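Local structure of aspartate-semialdehyde dehydrogenase (Thermus thermophilus, 2YV3) at residues L30-S35 / E48-E53; R139-K144 / R248-E253; A241-F246 / G302-V307. The protein probably catalyses the NADPH-dependent reductive dephosphorylation of L-aspartyl-4-phosphate to L-aspartate-semialdehyde, a step on the way to lysine, methionine and threonine. One frame throughout, in Å; residues are numbered along the deposited sequence.

Overall arrangement
Interaction 1 comes first along the chain and stands apart, pairing strands 31-34 and 48-54 within the sheet of the NAD-binding domain. Its centre lies about 46 Å from that of interaction 2 and about 42 Å from that of interaction 3, on the other side of the chain's centre. Interactions 2 and 3 both fall in the dimerisation domain, with centres about 10 Å apart, and their segments alternate in sequence: 139-144, 241-246, 248-253, 302-307. They touch, F141 against F246 and V250 against L303. Interaction 3 joins two strands of the five-stranded sheet; interaction 2 packs beside it. Interaction 1 thus belongs to the probable cofactor-binding part, interactions 2 and 3 to the part forming the dimer.

Interaction 1 (L30-S35 / E48-E53); sequences LRLYAS and EEIPVE
Y33 and E53 face each other as a parallel bridge pair, and E53 makes both backbone bonds, reaching to the residues flanking Y33. E53 N donates to L32 O at 3.0 Å; one step on, A34 N donates to E53 O at 2.9 Å along a straighter path. A CA-H...O contact from Y33 CA to E53 O, 3.2 Å, lies between these bonds. Toward P51 the direct ladder gives way to water: one molecule donates to P51 O at 3.2 Å and weakly accepts from L32 N, linking the backbones where no direct bond is made. The two strand segments run at 39° to each other.

Apolar contacts run along the face that carries L32 and V52. V52 CG1 stands trans to its backbone N (chi1 -178°), which brings it against A34 CB at 3.5 Å. The side chains of I50 and L32 cross at about a right angle, I50 CG2 meeting L32 CG at 3.8 Å. L43 of the neighbouring strand 42-45 packs on both L32 and V52.

On the other face the Y33 ring comes obliquely against E53, Y33 CE1 lying 3.5 Å from E53 CB. The glutamate chain bends at chi2 and carries its carboxylate off, its plane 78° from the ring's; the side-chain contact is made by E53 CB, with CG farther from the ring.

Strand 31-34 is bonded on its far edge to strand 3-6, through V5 to R31 and Y33. This parallel order belongs to the Rossmann fold, and A34 and V52 sit close to S38 and T9, two residues predicted to bind NADP(+), consistent with these strands backing the cofactor pocket.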
ATOM      1  N   LEU A  30     -33.879  13.440 -19.188  1.00 37.88           N
ATOM      2  CA  LEU A  30     -33.088  13.405 -17.980  1.00 28.75           C
ATOM      3  C   LEU A  30     -33.881  12.576 -16.965  1.00 26.40           C
ATOM      4  O   LEU A  30     -34.809  13.089 -16.343  1.00 28.10           O
ATOM      5  CB  LEU A  30     -32.915  14.841 -17.472  1.00 36.16           C
ATOM      6  CG  LEU A  30     -34.184  15.630 -17.069  1.00 34.65           C
ATOM      7  CD1 LEU A  30     -33.770  16.976 -16.527  1.00 42.02           C
ATOM      8  CD2 LEU A  30     -35.140  15.813 -18.251  1.00 28.55           C
ATOM      9  N   ARG A  31     -33.522  11.303 -16.802  1.00 23.00           N
ATOM     10  CA  ARG A  31     -34.227  10.433 -15.859  1.00 29.05           C
ATOM     11  C   ARG A  31     -33.356   9.776 -14.784  1.00 31.29           C
ATOM     12  O   ARG A  31     -32.447   9.003 -15.080  1.00 29.88           O
ATOM     13  CB  ARG A  31     -34.994   9.353 -16.626  1.00 35.70           C
ATOM     14  CG  ARG A  31     -36.151   9.886 -17.447  1.00 20.77           C
ATOM     15  CD  ARG A  31     -36.787   8.782 -18.246  1.00 28.86           C
ATOM     16  NE  ARG A  31     -38.038   9.205 -18.856  1.00 31.46           N
ATOM     17  CZ  ARG A  31     -39.192   9.310 -18.207  1.00 38.50           C
ATOM     18  NH1 ARG A  31     -39.270   9.019 -16.916  1.00 39.56           N
ATOM     19  NH2 ARG A  31     -40.277   9.713 -18.855  1.00 55.15           N
ATOM     20  N   LEU A  32     -33.658  10.099 -13.530  1.00 27.62           N
ATOM     21  CA  LEU A  32     -32.944   9.564 -12.387  1.00 18.47           C
ATOM     22  C   LEU A  32     -33.785   8.506 -11.695  1.00 28.55           C
ATOM     23  O   LEU A  32     -34.946   8.737 -11.374  1.00 34.58           O
ATOM     24  CB  LEU A  32     -32.636  10.684 -11.415  1.00 16.07           C
ATOM     25  CG  LEU A  32     -31.857  11.847 -12.026  1.00 22.86           C
ATOM     26  CD1 LEU A  32     -31.233  12.647 -10.860  1.00 10.24           C
ATOM     27  CD2 LEU A  32     -30.780  11.326 -13.017  1.00  2.62           C
ATOM     28  N   TYR A  33     -33.193   7.344 -11.456  1.00 32.39           N
ATOM     29  CA  TYR A  33     -33.909   6.247 -10.822  1.00 34.59           C
ATOM     30  C   TYR A  33     -33.174   5.622  -9.629  1.00 39.13           C
ATOM     31  O   TYR A  33     -31.973   5.351  -9.683  1.00 38.96           O
ATOM     32  CB  TYR A  33     -34.197   5.163 -11.866  1.00 31.64           C
ATOM     33  CG  TYR A  33     -35.311   5.496 -12.829  1.00 29.44           C
ATOM     34  CD1 TYR A  33     -36.652   5.476 -12.411  1.00 37.33           C
ATOM     35  CD2 TYR A  33     -35.038   5.828 -14.154  1.00 27.71           C
ATOM     36  CE1 TYR A  33     -37.682   5.773 -13.285  1.00 12.32           C
ATOM     37  CE2 TYR A  33     -36.066   6.128 -15.038  1.00 21.34           C
ATOM     38  CZ  TYR A  33     -37.386   6.098 -14.592  1.00 24.87           C
ATOM     39  OH  TYR A  33     -38.410   6.400 -15.457  1.00 38.62           O
ATOM     40  N   ALA A  34     -33.913   5.381  -8.553  1.00 43.07           N
ATOM     41  CA  ALA A  34     -33.354   4.768  -7.353  1.00 44.81           C
ATOM     42  C   ALA A  34     -34.351   3.742  -6.849  1.00 45.18           C
ATOM     43  O   ALA A  34     -35.516   3.754  -7.245  1.00 47.13           O
ATOM     44  CB  ALA A  34     -33.105   5.829  -6.280  1.00 36.76           C
ATOM     45  N   SER A  35     -33.894   2.839  -5.991  1.00 51.91           N
ATOM     46  CA  SER A  35     -34.790   1.838  -5.423  1.00 51.50           C
ATOM     47  C   SER A  35     -35.601   2.600  -4.381  1.00 49.88           C
ATOM     48  O   SER A  35     -35.145   3.613  -3.850  1.00 46.39           O
ATOM     49  CB  SER A  35     -33.996   0.713  -4.743  1.00 51.04           C
ATOM     50  OG  SER A  35     -33.332   1.176  -3.575  1.00 46.26           O
ATOM     51  N   GLU A  48     -30.132  22.910 -12.388  1.00 31.10           N
ATOM     52  CA  GLU A  48     -31.559  22.667 -12.292  1.00 38.12           C
ATOM     53  C   GLU A  48     -31.789  21.424 -11.430  1.00 38.44           C
ATOM     54  O   GLU A  48     -31.042  20.439 -11.504  1.00 42.08           O
ATOM     55  CB  GLU A  48     -32.123  22.470 -13.702  1.00 44.29           C
ATOM     56  CG  GLU A  48     -31.432  23.372 -14.745  1.00 54.75           C
ATOM     57  CD  GLU A  48     -31.592  22.879 -16.181  1.00 57.70           C
ATOM     58  OE1 GLU A  48     -31.332  21.682 -16.444  1.00 54.80           O
ATOM     59  OE2 GLU A  48     -31.969  23.697 -17.048  1.00 61.63           O
ATOM     60  N   GLU A  49     -32.819  21.486 -10.597  1.00 40.80           N
ATOM     61  CA  GLU A  49     -33.181  20.379  -9.715  1.00 39.49           C
ATOM     62  C   GLU A  49     -34.002  19.313 -10.478  1.00 31.48           C
ATOM     63  O   GLU A  49     -34.878  19.635 -11.264  1.00 28.11           O
ATOM     64  CB  GLU A  49     -33.962  20.946  -8.531  1.00 42.31           C
ATOM     65  CG  GLU A  49     -34.613  22.309  -8.851  1.00 45.91           C
ATOM     66  CD  GLU A  49     -33.731  23.516  -8.503  1.00 40.06           C
ATOM     67  OE1 GLU A  49     -33.559  23.819  -7.301  1.00 35.79           O
ATOM     68  OE2 GLU A  49     -33.207  24.168  -9.429  1.00 38.76           O
ATOM     69  N   ILE A  50     -33.690  18.042 -10.244  1.00 38.88           N
ATOM     70  CA  ILE A  50     -34.365  16.925 -10.910  1.00 35.17           C
ATOM     71  C   ILE A  50     -34.788  15.870  -9.900  1.00 33.45           C
ATOM     72  O   ILE A  50     -34.029  15.541  -8.989  1.00 36.06           O
ATOM     73  CB  ILE A  50     -33.437  16.259 -11.958  1.00 39.02           C
ATOM     74  CG1 ILE A  50     -33.174  17.235 -13.105  1.00 44.83           C
ATOM     75  CG2 ILE A  50     -34.033  14.959 -12.459  1.00 37.35           C
ATOM     76  CD1 ILE A  50     -34.400  17.974 -13.586  1.00 45.35           C
ATOM     77  N   PRO A  51     -36.006  15.321 -10.059  1.00 29.89           N
ATOM     78  CA  PRO A  51     -36.560  14.298  -9.170  1.00 27.42           C
ATOM     79  C   PRO A  51     -35.922  12.932  -9.377  1.00 24.46           C
ATOM     80  O   PRO A  51     -35.266  12.703 -10.387  1.00 23.59           O
ATOM     81  CB  PRO A  51     -38.043  14.304  -9.530  1.00 33.40           C
ATOM     82  CG  PRO A  51     -38.009  14.558 -11.006  1.00 30.79           C
ATOM     83  CD  PRO A  51     -36.964  15.654 -11.132  1.00 35.42           C
ATOM     84  N   VAL A  52     -36.127  12.041  -8.407  1.00 28.17           N
ATOM     85  CA  VAL A  52     -35.592  10.671  -8.433  1.00 28.62           C
ATOM     86  C   VAL A  52     -36.730   9.667  -8.292  1.00 12.37           C
ATOM     87  O   VAL A  52     -37.224   9.442  -7.203  1.00 25.45           O
ATOM     88  CB  VAL A  52     -34.593  10.420  -7.262  1.00 31.58           C
ATOM     89  CG1 VAL A  52     -34.020   9.001  -7.344  1.00 32.21           C
ATOM     90  CG2 VAL A  52     -33.474  11.443  -7.305  1.00 28.21           C
ATOM     91  N   GLU A  53     -37.133   9.063  -9.393  1.00 12.66           N
ATOM     92  CA  GLU A  53     -38.217   8.101  -9.365  1.00 28.31           C
ATOM     93  C   GLU A  53     -37.760   6.760  -8.834  1.00 36.02           C
ATOM     94  O   GLU A  53     -36.626   6.350  -9.058  1.00 35.96           O
ATOM     95  CB  GLU A  53     -38.768   7.897 -10.772  1.00 42.78           C
ATOM     96  CG  GLU A  53     -38.943   9.186 -11.529  1.00 52.73           C
ATOM     97  CD  GLU A  53     -39.536  10.266 -10.655  1.00 56.51           C
ATOM     98  OE1 GLU A  53     -40.697  10.095 -10.199  1.00 62.15           O
ATOM     99  OE2 GLU A  53     -38.834  11.277 -10.414  1.00 54.35           O
TER
HETATM  100  O   HOH W   1     -36.473  12.029 -13.274  1.00 20.70           O

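Interaction 2 (R139-K144 / R248-E253); sequences RAFQAK and RPVTPE
V250 and A140 sandwich the F141 ring. From the other segment V250 CG1 lies over one face, 3.9 Å from the ring centroid and 18° off the normal, a CH-pi contact; its nearest ring atom is CD2. Against the opposite face rests A140 CB, over the centre. R248 CB comes up at the ring edge, near its plane.

The second pairing is between R248 and Q142, whose side chains cross obliquely. R248 turns one face of its guanidinium to the aliphatic part of Q142: Q142 CB lies 3.5 Å from R248 CZ, with CG over the same face, toward its rim. The course of the arginine chain near CD is doubtful in the model, and what the amide of Q142 contributes remains doubtful too.

A single backbone bond ties the segments, R248 N to F141 O, 3.3 Å long and nearly straight. It uses a carbonyl of the last helical turn, just before Q142 leaves helical geometry with a positive phi of 47°.

A247 extends this backbone link to F141 and Q142, while the side chain of N301 bonds R248 O and V250 N. The F141 ring also packs on A254 and A255 of helix 252-259, so the contact joins the C-terminal end of helix 125-141 and the turn at Q142 that leads into strand 143-151 to the connection from strand 237-246 into helix 252-259.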
ATOM      1  N   ARG A 139       0.234  -3.704 -25.456  1.00 28.84           N
ATOM      2  CA  ARG A 139       0.315  -3.568 -26.904  1.00 35.29           C
ATOM      3  C   ARG A 139       1.745  -3.411 -27.448  1.00 34.14           C
ATOM      4  O   ARG A 139       2.113  -4.033 -28.447  1.00 37.18           O
ATOM      5  CB  ARG A 139      -0.568  -2.401 -27.358  1.00 27.00           C
ATOM      6  CG  ARG A 139      -0.242  -1.063 -26.713  1.00 37.97           C
ATOM      7  CD  ARG A 139      -1.456  -0.111 -26.674  1.00 26.44           C
ATOM      8  NE  ARG A 139      -1.909   0.329 -27.989  1.00 31.07           N
ATOM      9  CZ  ARG A 139      -2.505  -0.452 -28.891  1.00 34.40           C
ATOM     10  NH1 ARG A 139      -2.728  -1.733 -28.625  1.00 28.98           N
ATOM     11  NH2 ARG A 139      -2.886   0.052 -30.064  1.00 26.87           N
ATOM     12  N   ALA A 140       2.555  -2.598 -26.781  1.00 36.10           N
ATOM     13  CA  ALA A 140       3.937  -2.362 -27.213  1.00 37.81           C
ATOM     14  C   ALA A 140       4.940  -3.433 -26.802  1.00 30.21           C
ATOM     15  O   ALA A 140       5.741  -3.869 -27.619  1.00 31.22           O
ATOM     16  CB  ALA A 140       4.432  -0.990 -26.696  1.00 14.89           C
ATOM     17  N   PHE A 141       4.876  -3.865 -25.545  1.00 32.35           N
ATOM     18  CA  PHE A 141       5.824  -4.829 -25.009  1.00 23.67           C
ATOM     19  C   PHE A 141       5.347  -6.231 -24.663  1.00 26.79           C
ATOM     20  O   PHE A 141       6.143  -7.046 -24.200  1.00 34.09           O
ATOM     21  CB  PHE A 141       6.451  -4.244 -23.753  1.00 33.57           C
ATOM     22  CG  PHE A 141       6.978  -2.844 -23.924  1.00 41.82           C
ATOM     23  CD1 PHE A 141       7.944  -2.555 -24.889  1.00 21.27           C
ATOM     24  CD2 PHE A 141       6.539  -1.820 -23.080  1.00 40.07           C
ATOM     25  CE1 PHE A 141       8.464  -1.285 -25.010  1.00 14.07           C
ATOM     26  CE2 PHE A 141       7.058  -0.536 -23.194  1.00 34.13           C
ATOM     27  CZ  PHE A 141       8.027  -0.271 -24.164  1.00 30.70           C
ATOM     28  N   GLN A 142       4.072  -6.522 -24.868  1.00 20.52           N
ATOM     29  CA  GLN A 142       3.536  -7.834 -24.526  1.00 25.21           C
ATOM     30  C   GLN A 142       3.973  -8.290 -23.136  1.00 28.84           C
ATOM     31  O   GLN A 142       5.120  -8.680 -22.920  1.00 36.69           O
ATOM     32  CB  GLN A 142       3.948  -8.899 -25.551  1.00 31.91           C
ATOM     33  CG  GLN A 142       3.058  -8.960 -26.791  1.00 39.66           C
ATOM     34  CD  GLN A 142       2.797 -10.391 -27.242  1.00 41.26           C
ATOM     35  OE1 GLN A 142       2.349 -11.231 -26.447  1.00 27.44           O
ATOM     36  NE2 GLN A 142       3.071 -10.677 -28.516  1.00 28.55           N
ATOM     37  N   ALA A 143       3.041  -8.251 -22.196  1.00 26.14           N
ATOM     38  CA  ALA A 143       3.315  -8.665 -20.842  1.00 21.47           C
ATOM     39  C   ALA A 143       3.102 -10.176 -20.756  1.00 27.77           C
ATOM     40  O   ALA A 143       2.712 -10.820 -21.729  1.00 21.85           O
ATOM     41  CB  ALA A 143       2.378  -7.928 -19.875  1.00 16.61           C
ATOM     42  N   LYS A 144       3.375 -10.734 -19.586  1.00 23.44           N
ATOM     43  CA  LYS A 144       3.207 -12.147 -19.357  1.00 10.23           C
ATOM     44  C   LYS A 144       3.086 -12.378 -17.864  1.00 22.75           C
ATOM     45  O   LYS A 144       2.775 -13.484 -17.431  1.00 21.40           O
ATOM     46  CB  LYS A 144       4.404 -12.930 -19.891  1.00 24.64           C
ATOM     47  CG  LYS A 144       5.652 -12.114 -20.222  1.00 20.96           C
ATOM     48  CD  LYS A 144       6.897 -13.005 -20.282  1.00 24.55           C
ATOM     49  CE  LYS A 144       6.752 -14.163 -21.264  1.00 32.37           C
ATOM     50  NZ  LYS A 144       7.748 -15.242 -20.985  1.00 29.71           N
ATOM     51  N   ARG A 248       9.090  -8.295 -24.944  1.00 41.12           N
ATOM     52  CA  ARG A 248      10.073  -7.427 -25.566  1.00 38.79           C
ATOM     53  C   ARG A 248      10.843  -6.668 -24.507  1.00 35.84           C
ATOM     54  O   ARG A 248      10.322  -6.392 -23.423  1.00 21.68           O
ATOM     55  CB  ARG A 248       9.389  -6.441 -26.503  1.00 38.35           C
ATOM     56  CG  ARG A 248       8.452  -7.081 -27.496  1.00 44.03           C
ATOM     57  CD  ARG A 248       7.120  -6.366 -27.423  1.00 51.01           C
ATOM     58  NE  ARG A 248       6.138  -6.865 -28.366  1.00 40.80           N
ATOM     59  CZ  ARG A 248       5.776  -8.138 -28.449  1.00 47.76           C
ATOM     60  NH1 ARG A 248       6.321  -9.039 -27.641  1.00 50.36           N
ATOM     61  NH2 ARG A 248       4.874  -8.510 -29.346  1.00 45.25           N
ATOM     62  N   PRO A 249      12.092  -6.295 -24.831  1.00 42.90           N
ATOM     63  CA  PRO A 249      12.996  -5.556 -23.942  1.00 40.74           C
ATOM     64  C   PRO A 249      12.378  -4.219 -23.580  1.00 35.45           C
ATOM     65  O   PRO A 249      12.106  -3.384 -24.461  1.00 29.71           O
ATOM     66  CB  PRO A 249      14.244  -5.388 -24.794  1.00 43.91           C
ATOM     67  CG  PRO A 249      13.662  -5.171 -26.168  1.00 44.48           C
ATOM     68  CD  PRO A 249      12.580  -6.249 -26.227  1.00 42.82           C
ATOM     69  N   VAL A 250      12.127  -4.015 -22.292  1.00 37.77           N
ATOM     70  CA  VAL A 250      11.556  -2.750 -21.887  1.00 36.08           C
ATOM     71  C   VAL A 250      12.658  -1.767 -21.758  1.00 34.16           C
ATOM     72  O   VAL A 250      13.832  -2.100 -21.894  1.00 37.53           O
ATOM     73  CB  VAL A 250      10.836  -2.766 -20.537  1.00 27.18           C
ATOM     74  CG1 VAL A 250       9.395  -2.360 -20.749  1.00 25.83           C
ATOM     75  CG2 VAL A 250      10.963  -4.110 -19.872  1.00 36.29           C
ATOM     76  N   THR A 251      12.246  -0.548 -21.461  1.00 38.52           N
ATOM     77  CA  THR A 251      13.141   0.569 -21.307  1.00 34.38           C
ATOM     78  C   THR A 251      12.299   1.592 -20.573  1.00 34.98           C
ATOM     79  O   THR A 251      11.214   1.971 -21.045  1.00 29.15           O
ATOM     80  CB  THR A 251      13.521   1.118 -22.693  1.00 39.38           C
ATOM     81  OG1 THR A 251      13.292   0.091 -23.684  1.00 38.66           O
ATOM     82  CG2 THR A 251      14.984   1.527 -22.719  1.00 39.42           C
ATOM     83  N   PRO A 252      12.734   2.004 -19.374  1.00 32.49           N
ATOM     84  CA  PRO A 252      11.884   3.002 -18.730  1.00 23.74           C
ATOM     85  C   PRO A 252      11.733   4.217 -19.652  1.00 17.15           C
ATOM     86  O   PRO A 252      10.752   4.963 -19.559  1.00 18.94           O
ATOM     87  CB  PRO A 252      12.619   3.292 -17.417  1.00 15.73           C
ATOM     88  CG  PRO A 252      13.959   2.581 -17.555  1.00 19.89           C
ATOM     89  CD  PRO A 252      13.664   1.418 -18.404  1.00 27.14           C
ATOM     90  N   GLU A 253      12.693   4.387 -20.562  1.00  9.21           N
ATOM     91  CA  GLU A 253      12.638   5.497 -21.510  1.00 16.65           C
ATOM     92  C   GLU A 253      11.804   5.189 -22.746  1.00 18.39           C
ATOM     93  O   GLU A 253      11.499   6.086 -23.521  1.00 23.14           O
ATOM     94  CB  GLU A 253      14.043   5.954 -21.930  1.00 18.17           C
ATOM     95  CG  GLU A 253      15.085   4.841 -22.056  1.00 40.88           C
ATOM     96  CD  GLU A 253      15.677   4.416 -20.710  1.00 42.16           C
ATOM     97  OE1 GLU A 253      16.302   5.277 -20.039  1.00 35.30           O
ATOM     98  OE2 GLU A 253      15.518   3.228 -20.329  1.00 33.92           O
TER

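Interaction 3 (A241-F246 / G302-V307); sequences AVSVEF and GLDFFV
F305 holds V242 over one face of its ring, V242 CB standing 3.9 Å from the centroid as a CH-pi contact, while V307 CG2 lies in plane at the edge. V244 CG2 meets F305 CZ at 3.6 Å. F305 has CG between its backbone N and carbonyl carbon (chi1 37°), which brings the ring across to both valines, under V242 and obliquely against V244. The F246 ring takes V244 CG1 over one face, L303 CB in plane at its edge and G302 CA near that plane; L303 CD1 approaches F246 CE2 obliquely at 3.7 Å. F306 points the other way and has A241 CB in the plane of its ring, at the edge.

The segments are antiparallel neighbours in the mixed five-stranded sheet of the dimerisation domain. Between them V242-F305 and V244-L303 are hydrogen-bonded pairs, and S243-D304 and E245-G302 non-hydrogen-bonded pairs. V242 N reaches F305 O at 2.8 Å, and the return bond from F305 N to V242 O is weak. Between V244 and L303 both directions hold: V244 N to L303 O, 3.1 Å, and L303 N to V244 O, 3.2 Å.

On the face of V242 and F305, helix 125-141 lays L130 on V242 and L134 and L137 on F305. The other face, with A241, S243, D304 and F306, meets the second subunit, whose T228, I147, S226 and P193 pack against it. There S243 OG sits 3.4 Å from D304 OD2, at most a weak and unsettled bond, and D304 OD1 has a weak bond to Y203 OH of the second subunit. E245 OE1 forms a salt bridge with R145 of its own chain, and E245 OE2 a long, weak ion pair with R145 of the second subunit.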
ATOM      1  N   ALA A 241       0.847  -0.176  -6.728  1.00 20.29           N
ATOM      2  CA  ALA A 241       2.220  -0.399  -7.153  1.00 16.96           C
ATOM      3  C   ALA A 241       2.200  -1.584  -8.099  1.00 22.11           C
ATOM      4  O   ALA A 241       1.884  -2.705  -7.699  1.00 22.16           O
ATOM      5  CB  ALA A 241       3.109  -0.698  -5.948  1.00 27.28           C
ATOM      6  N   VAL A 242       2.543  -1.333  -9.356  1.00 21.57           N
ATOM      7  CA  VAL A 242       2.520  -2.371 -10.373  1.00 22.98           C
ATOM      8  C   VAL A 242       3.901  -2.896 -10.768  1.00 24.88           C
ATOM      9  O   VAL A 242       4.911  -2.225 -10.593  1.00 32.31           O
ATOM     10  CB  VAL A 242       1.773  -1.852 -11.619  1.00 20.22           C
ATOM     11  CG1 VAL A 242       1.664  -2.945 -12.680  1.00 25.59           C
ATOM     12  CG2 VAL A 242       0.397  -1.360 -11.210  1.00  9.98           C
ATOM     13  N   SER A 243       3.935  -4.127 -11.269  1.00 26.26           N
ATOM     14  CA  SER A 243       5.175  -4.758 -11.704  1.00 25.05           C
ATOM     15  C   SER A 243       4.808  -5.671 -12.850  1.00 25.24           C
ATOM     16  O   SER A 243       3.710  -6.217 -12.876  1.00 30.56           O
ATOM     17  CB  SER A 243       5.789  -5.558 -10.570  1.00 10.29           C
ATOM     18  OG  SER A 243       5.952  -4.733  -9.432  1.00 34.96           O
ATOM     19  N   VAL A 244       5.716  -5.836 -13.803  1.00 24.69           N
ATOM     20  CA  VAL A 244       5.431  -6.670 -14.957  1.00 26.94           C
ATOM     21  C   VAL A 244       6.675  -7.299 -15.560  1.00 27.85           C
ATOM     22  O   VAL A 244       7.781  -6.775 -15.446  1.00 28.66           O
ATOM     23  CB  VAL A 244       4.758  -5.850 -16.104  1.00 19.63           C
ATOM     24  CG1 VAL A 244       4.103  -6.779 -17.068  1.00 17.01           C
ATOM     25  CG2 VAL A 244       3.766  -4.858 -15.559  1.00 14.09           C
ATOM     26  N   GLU A 245       6.479  -8.434 -16.217  1.00 35.47           N
ATOM     27  CA  GLU A 245       7.562  -9.109 -16.904  1.00 35.31           C
ATOM     28  C   GLU A 245       7.106  -9.035 -18.364  1.00 34.43           C
ATOM     29  O   GLU A 245       5.953  -9.352 -18.673  1.00 21.92           O
ATOM     30  CB  GLU A 245       7.695 -10.561 -16.426  1.00 33.83           C
ATOM     31  CG  GLU A 245       8.901 -11.298 -17.012  1.00 29.66           C
ATOM     32  CD  GLU A 245       9.066 -12.701 -16.449  1.00 40.74           C
ATOM     33  OE1 GLU A 245       8.079 -13.482 -16.472  1.00 33.76           O
ATOM     34  OE2 GLU A 245      10.188 -13.027 -15.996  1.00 42.24           O
ATOM     35  N   PHE A 246       7.994  -8.591 -19.251  1.00 26.84           N
ATOM     36  CA  PHE A 246       7.640  -8.442 -20.656  1.00 27.72           C
ATOM     37  C   PHE A 246       8.243  -9.427 -21.640  1.00 28.09           C
ATOM     38  O   PHE A 246       9.151 -10.196 -21.314  1.00 32.17           O
ATOM     39  CB  PHE A 246       7.976  -7.025 -21.107  1.00 26.37           C
ATOM     40  CG  PHE A 246       7.187  -5.972 -20.406  1.00 24.04           C
ATOM     41  CD1 PHE A 246       5.897  -5.659 -20.829  1.00 22.53           C
ATOM     42  CD2 PHE A 246       7.722  -5.302 -19.311  1.00 23.42           C
ATOM     43  CE1 PHE A 246       5.144  -4.691 -20.167  1.00 24.61           C
ATOM     44  CE2 PHE A 246       6.975  -4.329 -18.645  1.00 34.67           C
ATOM     45  CZ  PHE A 246       5.681  -4.024 -19.074  1.00 19.91           C
ATOM     46  N   GLY A 302      11.728  -6.555 -16.780  1.00 15.59           N
ATOM     47  CA  GLY A 302      10.569  -6.004 -16.128  1.00 14.76           C
ATOM     48  C   GLY A 302      10.610  -4.523 -15.852  1.00 20.87           C
ATOM     49  O   GLY A 302      11.590  -3.820 -16.144  1.00 10.26           O
ATOM     50  N   LEU A 303       9.509  -4.071 -15.261  1.00 25.35           N
ATOM     51  CA  LEU A 303       9.280  -2.675 -14.923  1.00 20.28           C
ATOM     52  C   LEU A 303       8.448  -2.540 -13.667  1.00 20.45           C
ATOM     53  O   LEU A 303       7.510  -3.306 -13.455  1.00  7.05           O
ATOM     54  CB  LEU A 303       8.510  -1.995 -16.048  1.00 16.53           C
ATOM     55  CG  LEU A 303       9.192  -1.321 -17.221  1.00  7.68           C
ATOM     56  CD1 LEU A 303       8.106  -0.827 -18.127  1.00 18.28           C
ATOM     57  CD2 LEU A 303      10.044  -0.156 -16.754  1.00 23.92           C
ATOM     58  N   ASP A 304       8.787  -1.550 -12.851  1.00 19.89           N
ATOM     59  CA  ASP A 304       8.038  -1.268 -11.640  1.00 16.34           C
ATOM     60  C   ASP A 304       7.458   0.143 -11.736  1.00 22.69           C
ATOM     61  O   ASP A 304       8.198   1.116 -11.660  1.00 26.56           O
ATOM     62  CB  ASP A 304       8.940  -1.349 -10.414  1.00 20.93           C
ATOM     63  CG  ASP A 304       9.406  -2.765 -10.121  1.00 41.50           C
ATOM     64  OD1 ASP A 304      10.188  -3.290 -10.936  1.00 36.89           O
ATOM     65  OD2 ASP A 304       8.995  -3.352  -9.079  1.00 40.79           O
ATOM     66  N   PHE A 305       6.150   0.268 -11.934  1.00 15.07           N
ATOM     67  CA  PHE A 305       5.549   1.591 -11.977  1.00 17.46           C
ATOM     68  C   PHE A 305       4.503   1.710 -10.888  1.00 20.14           C
ATOM     69  O   PHE A 305       4.171   0.727 -10.247  1.00 13.66           O
ATOM     70  CB  PHE A 305       4.931   1.915 -13.347  1.00 23.18           C
ATOM     71  CG  PHE A 305       4.265   0.746 -14.022  1.00 36.14           C
ATOM     72  CD1 PHE A 305       5.032  -0.237 -14.661  1.00 37.62           C
ATOM     73  CD2 PHE A 305       2.873   0.650 -14.070  1.00 32.18           C
ATOM     74  CE1 PHE A 305       4.432  -1.288 -15.340  1.00 21.61           C
ATOM     75  CE2 PHE A 305       2.258  -0.404 -14.748  1.00 34.11           C
ATOM     76  CZ  PHE A 305       3.049  -1.376 -15.386  1.00 36.94           C
ATOM     77  N   PHE A 306       4.024   2.936 -10.670  1.00 25.05           N
ATOM     78  CA  PHE A 306       3.010   3.251  -9.664  1.00 15.78           C
ATOM     79  C   PHE A 306       1.896   3.956 -10.426  1.00  7.17           C
ATOM     80  O   PHE A 306       2.151   4.672 -11.375  1.00 10.81           O
ATOM     81  CB  PHE A 306       3.591   4.192  -8.597  1.00 26.62           C
ATOM     82  CG  PHE A 306       2.757   4.295  -7.347  1.00 18.20           C
ATOM     83  CD1 PHE A 306       2.638   3.212  -6.484  1.00 11.83           C
ATOM     84  CD2 PHE A 306       2.076   5.466  -7.045  1.00 27.96           C
ATOM     85  CE1 PHE A 306       1.853   3.287  -5.336  1.00 14.34           C
ATOM     86  CE2 PHE A 306       1.280   5.558  -5.891  1.00 32.09           C
ATOM     87  CZ  PHE A 306       1.172   4.455  -5.037  1.00 22.48           C
ATOM     88  N   VAL A 307       0.659   3.770 -10.009  1.00 11.51           N
ATOM     89  CA  VAL A 307      -0.435   4.388 -10.733  1.00 15.01           C
ATOM     90  C   VAL A 307      -1.534   4.901  -9.836  1.00 12.98           C
ATOM     91  O   VAL A 307      -1.841   4.317  -8.805  1.00 24.54           O
ATOM     92  CB  VAL A 307      -1.058   3.382 -11.731  1.00 28.28           C
ATOM     93  CG1 VAL A 307      -1.972   4.105 -12.695  1.00 33.97           C
ATOM     94  CG2 VAL A 307       0.053   2.632 -12.492  1.00 34.10           C
TER